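Local structure of putative branched-chain amino acid transport system substrate-binding protein (Rhodopseudomonas palustris, 4FB4) at residues 21-26 with 281-286; 77-82 with 144-149; 100-105 with 112-117. The protein binds caffeic acid between its two lobes and probably delivers small aromatic acids or similar solutes to an ABC-type importer. All blocks are in the same frame, centred on the assembly; numbering follows the deposited sequence.

Contact 1: residues 21-26 with 281-286; sequences AALGIP and SQFAAH. With DHC (caffeic acid), chain B.
S281 OG, packed 3.6 Å from P26 CB, accepts two backbone N-H groups as the N-cap of helix 282-302: a nearly straight bond from A284 N at 3.1 Å and a weak one from F283 N. Its chi1 of 74°, between the backbone N and the carbonyl carbon, turns the hydroxyl back over the first turn. Beside it, P26 CB reaches A284 CB at 4.2 Å. The main apolar contact is a CH-pi interaction, in which L23 CG stands 3.8 Å from the centroid of the F283 ring, almost on its normal. Q282 CB covers the opposite face nearer the rim. The F283 edge meets caffeic acid, with CD1 3.4 Å from O3' of the ligand. The catechol O4' is held twice, by Q282 NE2 at 3.0 Å along a straight N-H (179°) and by H286 NE2 at 2.8 Å, where either partner may donate. A bond from G246 N to Q282 OE1 helps fix the rotation of that amide. The axes of segments 21-26 and 282-286, which begin helices 21-30 and 282-302, approach to 7.9 Å with their N-to-C directions 44° apart, and Y271 of helix 261-275 packs against both P26 and A284.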
loop_
_atom_site.group_PDB
_atom_site.type_symbol
_atom_site.label_atom_id
_atom_site.label_comp_id
_atom_site.label_asym_id
_atom_site.label_seq_id
_atom_site.Cartn_x
_atom_site.Cartn_y
_atom_site.Cartn_z
ATOM N N ALA A 21 -7.650 -3.012 -10.574
ATOM C CA ALA A 21 -7.500 -4.445 -10.443
ATOM C C ALA A 21 -6.022 -4.851 -10.480
ATOM O O ALA A 21 -5.690 -5.952 -10.034
ATOM C CB ALA A 21 -8.316 -5.203 -11.511
ATOM N N ALA A 22 -5.121 -3.980 -10.972
ATOM C CA ALA A 22 -3.690 -4.284 -10.968
ATOM C C ALA A 22 -3.194 -4.396 -9.525
ATOM O O ALA A 22 -2.220 -5.072 -9.266
ATOM C CB ALA A 22 -2.865 -3.177 -11.696
ATOM N N LEU A 23 -3.876 -3.720 -8.610
ATOM C CA LEU A 23 -3.569 -3.802 -7.177
ATOM C C LEU A 23 -4.386 -4.861 -6.445
ATOM O O LEU A 23 -3.834 -5.628 -5.632
ATOM C CB LEU A 23 -3.789 -2.455 -6.511
ATOM C CG LEU A 23 -2.696 -1.415 -6.823
ATOM C CD1 LEU A 23 -2.889 -0.740 -8.176
ATOM C CD2 LEU A 23 -2.661 -0.355 -5.738
ATOM N N GLY A 24 -5.685 -4.939 -6.728
ATOM C CA GLY A 24 -6.546 -5.819 -5.938
ATOM C C GLY A 24 -6.448 -7.290 -6.309
ATOM O O GLY A 24 -6.713 -8.155 -5.485
ATOM N N ILE A 25 -6.106 -7.604 -7.547
ATOM C CA ILE A 25 -6.045 -9.003 -7.951
ATOM C C ILE A 25 -4.918 -9.759 -7.224
ATOM O O ILE A 25 -5.156 -10.844 -6.692
ATOM C CB ILE A 25 -5.990 -9.185 -9.497
ATOM C CG1 ILE A 25 -7.378 -8.875 -10.081
ATOM C CG2 ILE A 25 -5.592 -10.617 -9.857
ATOM C CD1 ILE A 25 -7.394 -8.830 -11.605
ATOM N N PRO A 26 -3.715 -9.172 -7.134
ATOM C CA PRO A 26 -2.694 -9.838 -6.329
ATOM C C PRO A 26 -3.042 -9.911 -4.832
ATOM O O PRO A 26 -2.723 -10.920 -4.195
ATOM C CB PRO A 26 -1.424 -8.997 -6.555
ATOM C CG PRO A 26 -1.682 -8.281 -7.862
ATOM C CD PRO A 26 -3.166 -8.045 -7.924
ATOM N N SER A 281 4.734 -9.075 -5.771
ATOM C CA SER A 281 4.344 -7.663 -5.782
ATOM C C SER A 281 4.178 -7.106 -4.397
ATOM O O SER A 281 3.982 -7.834 -3.451
ATOM C CB SER A 281 3.032 -7.448 -6.555
ATOM O OG SER A 281 1.908 -7.902 -5.803
ATOM N N GLN A 282 4.231 -5.773 -4.350
ATOM C CA GLN A 282 4.045 -4.952 -3.168
ATOM C C GLN A 282 2.669 -5.264 -2.626
ATOM O O GLN A 282 2.438 -5.268 -1.421
ATOM C CB GLN A 282 4.120 -3.486 -3.656
ATOM C CG GLN A 282 3.646 -2.377 -2.732
ATOM C CD GLN A 282 4.673 -1.983 -1.669
ATOM O OE1 GLN A 282 5.787 -2.504 -1.646
ATOM N NE2 GLN A 282 4.291 -1.076 -0.781
ATOM N N PHE A 283 1.743 -5.545 -3.533
ATOM C CA PHE A 283 0.290 -5.538 -3.190
ATOM C C PHE A 283 -0.175 -6.851 -2.565
ATOM O O PHE A 283 -0.869 -6.832 -1.512
ATOM C CB PHE A 283 -0.518 -5.164 -4.442
ATOM C CG PHE A 283 0.042 -3.963 -5.160
ATOM C CD1 PHE A 283 0.245 -2.781 -4.478
ATOM C CD2 PHE A 283 0.431 -4.052 -6.475
ATOM C CE1 PHE A 283 0.804 -1.700 -5.126
ATOM C CE2 PHE A 283 0.969 -2.968 -7.130
ATOM C CZ PHE A 283 1.198 -1.816 -6.417
ATOM N N ALA A 284 0.261 -7.972 -3.155
ATOM C CA ALA A 284 0.092 -9.322 -2.558
ATOM C C ALA A 284 0.570 -9.350 -1.114
ATOM O O ALA A 284 -0.082 -9.890 -0.231
ATOM C CB ALA A 284 0.863 -10.380 -3.371
ATOM N N ALA A 285 1.656 -8.675 -0.856
ATOM C CA ALA A 285 2.254 -8.684 0.432
ATOM C C ALA A 285 1.387 -8.032 1.467
ATOM O O ALA A 285 1.417 -8.429 2.628
ATOM C CB ALA A 285 3.644 -8.047 0.357
ATOM N N HIS A 286 0.589 -7.034 1.098
ATOM C CA HIS A 286 -0.223 -6.338 2.107
ATOM C C HIS A 286 -1.302 -7.210 2.687
ATOM O O HIS A 286 -1.568 -7.175 3.915
ATOM C CB HIS A 286 -0.837 -5.028 1.580
ATOM C CG HIS A 286 0.161 -4.012 1.163
ATOM N ND1 HIS A 286 1.259 -3.754 1.859
ATOM C CD2 HIS A 286 0.184 -3.166 0.080
ATOM C CE1 HIS A 286 1.990 -2.819 1.220
ATOM N NE2 HIS A 286 1.318 -2.439 0.160
HETATM C C1 DHC B . -3.823 4.852 -4.469
HETATM O O1 DHC B . -4.743 5.451 -3.904
HETATM C C2 DHC B . -2.634 4.329 -3.748
HETATM C C3 DHC B . -2.393 3.046 -3.906
HETATM C "C1'" DHC B . -1.300 2.307 -3.138
HETATM C "C2'" DHC B . -1.527 0.985 -2.810
HETATM C "C3'" DHC B . -0.602 0.261 -2.092
HETATM C "C4'" DHC B . 0.657 0.855 -1.646
HETATM C "C5'" DHC B . 0.874 2.198 -1.953
HETATM C "C6'" DHC B . -0.123 2.891 -2.685
HETATM O "O4'" DHC B . 1.541 0.079 -0.954
HETATM O "O3'" DHC B . -0.875 -1.047 -1.839
HETATM O O2 DHC B . -3.903 4.554 -5.683
#

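Contact 2: residues 77-82 with 144-149; sequences SVTPPT and SDSYGD. With DHC (caffeic acid), chain B.
T79 and S146 meet where the N-terminal turns of helices 79-92 and 146-161 face each other, T79 CG2 lying 3.4 Å from S146 OG. T79 carries its methyl anti to the backbone N and its hydroxyl beside that N (chi1 -60°), which splits the side chain between two tasks: CG2 packs on S146, while OG1 bonds to P101 O and passes 3.7 Å from Y147 CD1. The T79 and Y147 side chains run roughly at right angles. Y147 extends with CG anti to its backbone N (chi1 -176°), laying one ring face over the propenoate tail of caffeic acid; ligand C2 sits 3.3 Å above the ring plane, over its centre. At the far end, Y147 OH bonds to T222. D145 folds back to cap its own helix, OD1 accepting weakly from Y147 N and G148 N, whereas OD2 lies 4.0 Å from P80 CG and forms a salt bridge with R174. The ligand carboxylate takes a 2.7 Å bond from T79 N to O1, angle 165°. Its charge therefore lies at the start of helix 79-92, whose dipole would be expected to stabilise it, and the ligand also bonds R174, the arginine that D145 helps position.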
loop_
_atom_site.group_PDB
_atom_site.type_symbol
_atom_site.label_atom_id
_atom_site.label_comp_id
_atom_site.label_asym_id
_atom_site.label_seq_id
_atom_site.Cartn_x
_atom_site.Cartn_y
_atom_site.Cartn_z
ATOM N N SER A 77 -8.158 -1.368 -2.030
ATOM C CA SER A 77 -6.906 -1.396 -2.839
ATOM C C SER A 77 -6.256 -0.040 -3.153
ATOM O O SER A 77 -5.072 0.024 -3.381
ATOM C CB SER A 77 -7.224 -2.062 -4.167
ATOM O OG SER A 77 -7.575 -3.393 -3.894
ATOM N N VAL A 78 -7.037 1.009 -3.112
ATOM C CA VAL A 78 -6.597 2.381 -3.450
ATOM C C VAL A 78 -7.219 3.267 -2.416
ATOM O O VAL A 78 -8.117 2.839 -1.696
ATOM C CB VAL A 78 -6.974 2.789 -4.905
ATOM C CG1 VAL A 78 -6.187 1.955 -5.883
ATOM C CG2 VAL A 78 -8.480 2.641 -5.222
ATOM N N THR A 79 -6.711 4.490 -2.290
ATOM C CA THR A 79 -7.026 5.325 -1.144
ATOM C C THR A 79 -8.494 5.806 -1.005
ATOM O O THR A 79 -9.013 5.749 0.102
ATOM C CB THR A 79 -6.076 6.535 -1.134
ATOM O OG1 THR A 79 -4.749 6.000 -1.040
ATOM C CG2 THR A 79 -6.372 7.424 0.062
ATOM N N PRO A 80 -9.161 6.239 -2.093
ATOM C CA PRO A 80 -10.559 6.775 -1.827
ATOM C C PRO A 80 -11.540 5.777 -1.230
ATOM O O PRO A 80 -12.248 6.142 -0.265
ATOM C CB PRO A 80 -11.026 7.320 -3.201
ATOM C CG PRO A 80 -9.716 7.570 -3.938
ATOM C CD PRO A 80 -8.739 6.527 -3.468
ATOM N N PRO A 81 -11.589 4.521 -1.753
ATOM C CA PRO A 81 -12.450 3.579 -1.070
ATOM C C PRO A 81 -11.929 3.169 0.311
ATOM O O PRO A 81 -12.709 2.785 1.148
ATOM C CB PRO A 81 -12.526 2.370 -2.022
ATOM C CG PRO A 81 -11.342 2.507 -2.933
ATOM C CD PRO A 81 -11.096 3.991 -3.035
ATOM N N THR A 82 -10.613 3.259 0.544
ATOM C CA THR A 82 -10.060 2.935 1.829
ATOM C C THR A 82 -10.539 3.923 2.886
ATOM O O THR A 82 -10.841 3.522 4.033
ATOM C CB THR A 82 -8.526 2.812 1.776
ATOM O OG1 THR A 82 -8.237 1.746 0.848
ATOM C CG2 THR A 82 -7.951 2.431 3.159
ATOM N N SER A 144 -5.539 13.954 -8.815
ATOM C CA SER A 144 -6.367 15.007 -8.201
ATOM C C SER A 144 -7.260 14.390 -7.124
ATOM O O SER A 144 -8.493 14.515 -7.177
ATOM C CB SER A 144 -7.229 15.685 -9.286
ATOM O OG SER A 144 -7.823 14.700 -10.157
ATOM N N ASP A 145 -6.662 13.680 -6.174
ATOM C CA ASP A 145 -7.426 13.122 -5.038
ATOM C C ASP A 145 -6.519 12.976 -3.822
ATOM O O ASP A 145 -5.402 13.497 -3.846
ATOM C CB ASP A 145 -8.121 11.799 -5.400
ATOM C CG ASP A 145 -7.150 10.658 -5.680
ATOM O OD1 ASP A 145 -6.007 10.660 -5.162
ATOM O OD2 ASP A 145 -7.557 9.764 -6.453
ATOM N N SER A 146 -6.994 12.275 -2.786
ATOM C CA SER A 146 -6.308 12.235 -1.483
ATOM C C SER A 146 -4.914 11.574 -1.581
ATOM O O SER A 146 -3.971 12.012 -0.928
ATOM C CB SER A 146 -7.190 11.514 -0.454
ATOM O OG SER A 146 -7.799 10.317 -1.011
ATOM N N TYR A 147 -4.757 10.568 -2.431
ATOM C CA TYR A 147 -3.419 9.965 -2.624
ATOM C C TYR A 147 -2.408 10.962 -3.221
ATOM O O TYR A 147 -1.261 11.088 -2.724
ATOM C CB TYR A 147 -3.486 8.687 -3.451
ATOM C CG TYR A 147 -2.175 7.972 -3.592
ATOM C CD1 TYR A 147 -1.582 7.331 -2.492
ATOM C CD2 TYR A 147 -1.507 7.927 -4.807
ATOM C CE1 TYR A 147 -0.359 6.689 -2.581
ATOM C CE2 TYR A 147 -0.295 7.253 -4.918
ATOM C CZ TYR A 147 0.298 6.673 -3.820
ATOM O OH TYR A 147 1.508 6.005 -3.928
ATOM N N GLY A 148 -2.829 11.658 -4.286
ATOM C CA GLY A 148 -1.998 12.677 -4.917
ATOM C C GLY A 148 -1.702 13.818 -3.974
ATOM O O GLY A 148 -0.602 14.349 -3.972
ATOM N N ASP A 149 -2.667 14.159 -3.117
ATOM C CA ASP A 149 -2.430 15.153 -2.053
ATOM C C ASP A 149 -1.393 14.734 -1.006
ATOM O O ASP A 149 -0.535 15.540 -0.634
ATOM C CB ASP A 149 -3.726 15.495 -1.324
ATOM C CG ASP A 149 -4.706 16.252 -2.186
ATOM O OD1 ASP A 149 -4.333 16.701 -3.298
ATOM O OD2 ASP A 149 -5.869 16.410 -1.741
HETATM C C1 DHC B . -3.823 4.852 -4.469
HETATM O O1 DHC B . -4.743 5.451 -3.904
HETATM C C2 DHC B . -2.634 4.329 -3.748
HETATM C C3 DHC B . -2.393 3.046 -3.906
HETATM C "C1'" DHC B . -1.300 2.307 -3.138
HETATM C "C2'" DHC B . -1.527 0.985 -2.810
HETATM C "C3'" DHC B . -0.602 0.261 -2.092
HETATM C "C4'" DHC B . 0.657 0.855 -1.646
HETATM C "C5'" DHC B . 0.874 2.198 -1.953
HETATM C "C6'" DHC B . -0.123 2.891 -2.685
HETATM O "O4'" DHC B . 1.541 0.079 -0.954
HETATM O "O3'" DHC B . -0.875 -1.047 -1.839
HETATM O O2 DHC B . -3.903 4.554 -5.683
#

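Contact 3: residues 100-105 with 112-117; sequences APLPIT and SVAMPQ. With DHC (caffeic acid), chain B.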
loop_
_atom_site.group_PDB
_atom_site.type_symbol
_atom_site.label_atom_id
_atom_site.label_comp_id
_atom_site.label_asym_id
_atom_site.label_seq_id
_atom_site.Cartn_x
_atom_site.Cartn_y
_atom_site.Cartn_z
ATOM N N ALA A 100 -4.452 0.135 1.548
ATOM C CA ALA A 100 -3.927 1.268 0.795
ATOM C C ALA A 100 -3.581 2.356 1.822
ATOM O O ALA A 100 -4.101 2.352 2.951
ATOM C CB ALA A 100 -4.950 1.785 -0.227
ATOM N N PRO A 101 -2.647 3.253 1.478
ATOM C CA PRO A 101 -2.345 4.291 2.420
ATOM C C PRO A 101 -3.599 5.182 2.561
ATOM O O PRO A 101 -4.450 5.280 1.652
ATOM C CB PRO A 101 -1.175 5.062 1.775
ATOM C CG PRO A 101 -0.677 4.230 0.673
ATOM C CD PRO A 101 -1.811 3.353 0.247
ATOM N N LEU A 102 -3.780 5.760 3.713
ATOM C CA LEU A 102 -4.826 6.727 3.848
ATOM C C LEU A 102 -4.445 7.699 4.901
ATOM O O LEU A 102 -3.623 7.363 5.756
ATOM C CB LEU A 102 -6.129 6.069 4.230
ATOM C CG LEU A 102 -6.328 5.675 5.679
ATOM C CD1 LEU A 102 -7.835 5.630 5.835
ATOM C CD2 LEU A 102 -5.616 4.352 5.911
ATOM N N PRO A 103 -5.043 8.895 4.829
ATOM C CA PRO A 103 -4.865 9.929 5.814
ATOM C C PRO A 103 -5.557 9.544 7.108
ATOM O O PRO A 103 -6.776 9.420 7.174
ATOM C CB PRO A 103 -5.507 11.194 5.196
ATOM C CG PRO A 103 -6.235 10.737 3.972
ATOM C CD PRO A 103 -5.907 9.302 3.696
ATOM N N ILE A 104 -4.748 9.363 8.129
ATOM C CA ILE A 104 -5.252 9.135 9.481
ATOM C C ILE A 104 -5.654 10.471 10.085
ATOM O O ILE A 104 -4.853 11.415 10.162
ATOM C CB ILE A 104 -4.137 8.557 10.351
ATOM C CG1 ILE A 104 -3.750 7.154 9.839
ATOM C CG2 ILE A 104 -4.515 8.582 11.846
ATOM C CD1 ILE A 104 -4.863 6.229 9.392
ATOM N N THR A 105 -6.900 10.592 10.455
ATOM C CA THR A 105 -7.323 11.744 11.203
ATOM C C THR A 105 -7.813 11.164 12.500
ATOM O O THR A 105 -7.956 9.954 12.588
ATOM C CB THR A 105 -8.473 12.408 10.487
ATOM O OG1 THR A 105 -9.505 11.425 10.292
ATOM C CG2 THR A 105 -7.969 12.971 9.133
ATOM N N SER A 112 -8.866 2.049 12.852
ATOM C CA SER A 112 -8.120 1.755 11.607
ATOM C C SER A 112 -6.582 1.674 11.824
ATOM O O SER A 112 -6.014 2.488 12.516
ATOM C CB SER A 112 -8.423 2.770 10.489
ATOM O OG SER A 112 -9.743 2.685 10.003
ATOM N N VAL A 113 -5.951 0.647 11.261
ATOM C CA VAL A 113 -4.490 0.646 11.102
ATOM C C VAL A 113 -4.258 0.465 9.628
ATOM O O VAL A 113 -5.174 0.091 8.894
ATOM C CB VAL A 113 -3.796 -0.471 11.911
ATOM C CG1 VAL A 113 -3.998 -0.247 13.427
ATOM C CG2 VAL A 113 -4.272 -1.830 11.462
ATOM N N ALA A 114 -3.040 0.694 9.181
ATOM C CA ALA A 114 -2.712 0.535 7.754
ATOM C C ALA A 114 -1.483 -0.311 7.535
ATOM O O ALA A 114 -0.521 -0.225 8.278
ATOM C CB ALA A 114 -2.573 1.895 7.085
HETATM N N MSE A 115 -1.542 -1.174 6.532
HETATM C CA MSE A 115 -0.434 -2.026 6.193
HETATM C C MSE A 115 0.596 -1.390 5.262
HETATM O O MSE A 115 1.791 -1.650 5.442
HETATM C CB MSE A 115 -0.888 -3.365 5.535
HETATM C CG MSE A 115 -1.806 -4.206 6.366
HETATM SE SE MSE A 115 -1.056 -4.679 8.108
HETATM C CE MSE A 115 0.061 -5.795 7.336
ATOM N N PRO A 116 0.162 -0.629 4.212
ATOM C CA PRO A 116 1.191 -0.035 3.318
ATOM C C PRO A 116 2.042 0.968 4.050
ATOM O O PRO A 116 1.603 1.562 5.026
ATOM C CB PRO A 116 0.365 0.696 2.238
ATOM C CG PRO A 116 -0.925 -0.079 2.174
ATOM C CD PRO A 116 -1.190 -0.482 3.644
ATOM N N GLN A 117 3.277 1.119 3.597
ATOM C CA GLN A 117 4.207 2.067 4.198
ATOM C C GLN A 117 3.644 3.510 4.157
ATOM O O GLN A 117 3.087 3.927 3.150
ATOM C CB GLN A 117 5.523 2.021 3.456
ATOM C CG GLN A 117 6.297 0.726 3.656
ATOM C CD GLN A 117 5.890 -0.363 2.690
ATOM O OE1 GLN A 117 4.976 -0.180 1.882
ATOM N NE2 GLN A 117 6.546 -1.527 2.797
HETATM C C1 DHC B . -3.823 4.852 -4.469
HETATM O O1 DHC B . -4.743 5.451 -3.904
HETATM C C2 DHC B . -2.634 4.329 -3.748
HETATM C C3 DHC B . -2.393 3.046 -3.906
HETATM C "C1'" DHC B . -1.300 2.307 -3.138
HETATM C "C2'" DHC B . -1.527 0.985 -2.810
HETATM C "C3'" DHC B . -0.602 0.261 -2.092
HETATM C "C4'" DHC B . 0.657 0.855 -1.646
HETATM C "C5'" DHC B . 0.874 2.198 -1.953
HETATM C "C6'" DHC B . -0.123 2.891 -2.685
HETATM O "O4'" DHC B . 1.541 0.079 -0.954
HETATM O "O3'" DHC B . -0.875 -1.047 -1.839
HETATM O O2 DHC B . -3.903 4.554 -5.683
#
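P116 and P101 form the inner end of this contact, their rings steeply inclined to each other rather than stacked, with P101 CD 4.0 Å from P116 CB. P116 also pushes its ring edge against the backbone of A100: its CG lies 3.6 Å from A100 CA, on the side of that residue away from its methyl group. The same two prolines meet caffeic acid from one side of its aromatic plane. The P101 ring stands almost perpendicular to the catechol and brings its CD-CG edge down over the C6' side of its face, CD 3.4 Å from ligand C6' and CG past the rim. P116 CB reaches the rim instead, 3.5 Å from ligand O4'. Neither proline offers the ligand a polar side-chain atom, and the contribution on this side is shape and apolar surface.

Further from the ligand, L102 and A114 continue the contact. The L102 side chain leaves the backbone alongside the opposing segment, and CG then takes the position between the backbone N and the carbonyl carbon (chi1 79°), which swings CD2 inward to 4.1 Å from A114 CB. The A114 methyl points at the loop and is also flanked by Y341, which packs on P101 as well and bonds through its hydroxyl to L102 O.

Strand 112-114 is the outermost strand on its side of the six-stranded sheet. V113 and M115 pair with strand 96-98, and the two parallel strands are joined through helix 106-109 in a beta-alpha-beta crossover. Loop 100-105 follows strand 96-98, and the chain beyond strand 112-114 bends at M115, bringing P116 round to the ligand. Loops leaving the C-terminal ends of parallel strands to line an interdomain cleft are characteristic of the periplasmic binding protein fold.

How the contacts relate
The three contacts surround one caffeic acid molecule. The centre of contact 1 lies about 16 Å from those of contacts 2 and 3, which are about 11 Å apart. Along the chain they are nested: contact 3 falls inside the loop closed by contact 2, and contact 2 inside that closed by contact 1. Direct touches join them, L23 CD2 packing on S77 O, P116 on H286, and Q117 OE1 probably accepting from Q282 NE2. Segments 77-82, 100-105 and 112-117 belong with the six-stranded sheet, whereas 144-149 follows strand 137-143 of the seven-stranded one. Contact 2 thus bridges the two lobes, consistent with a cleft closed around its ligand.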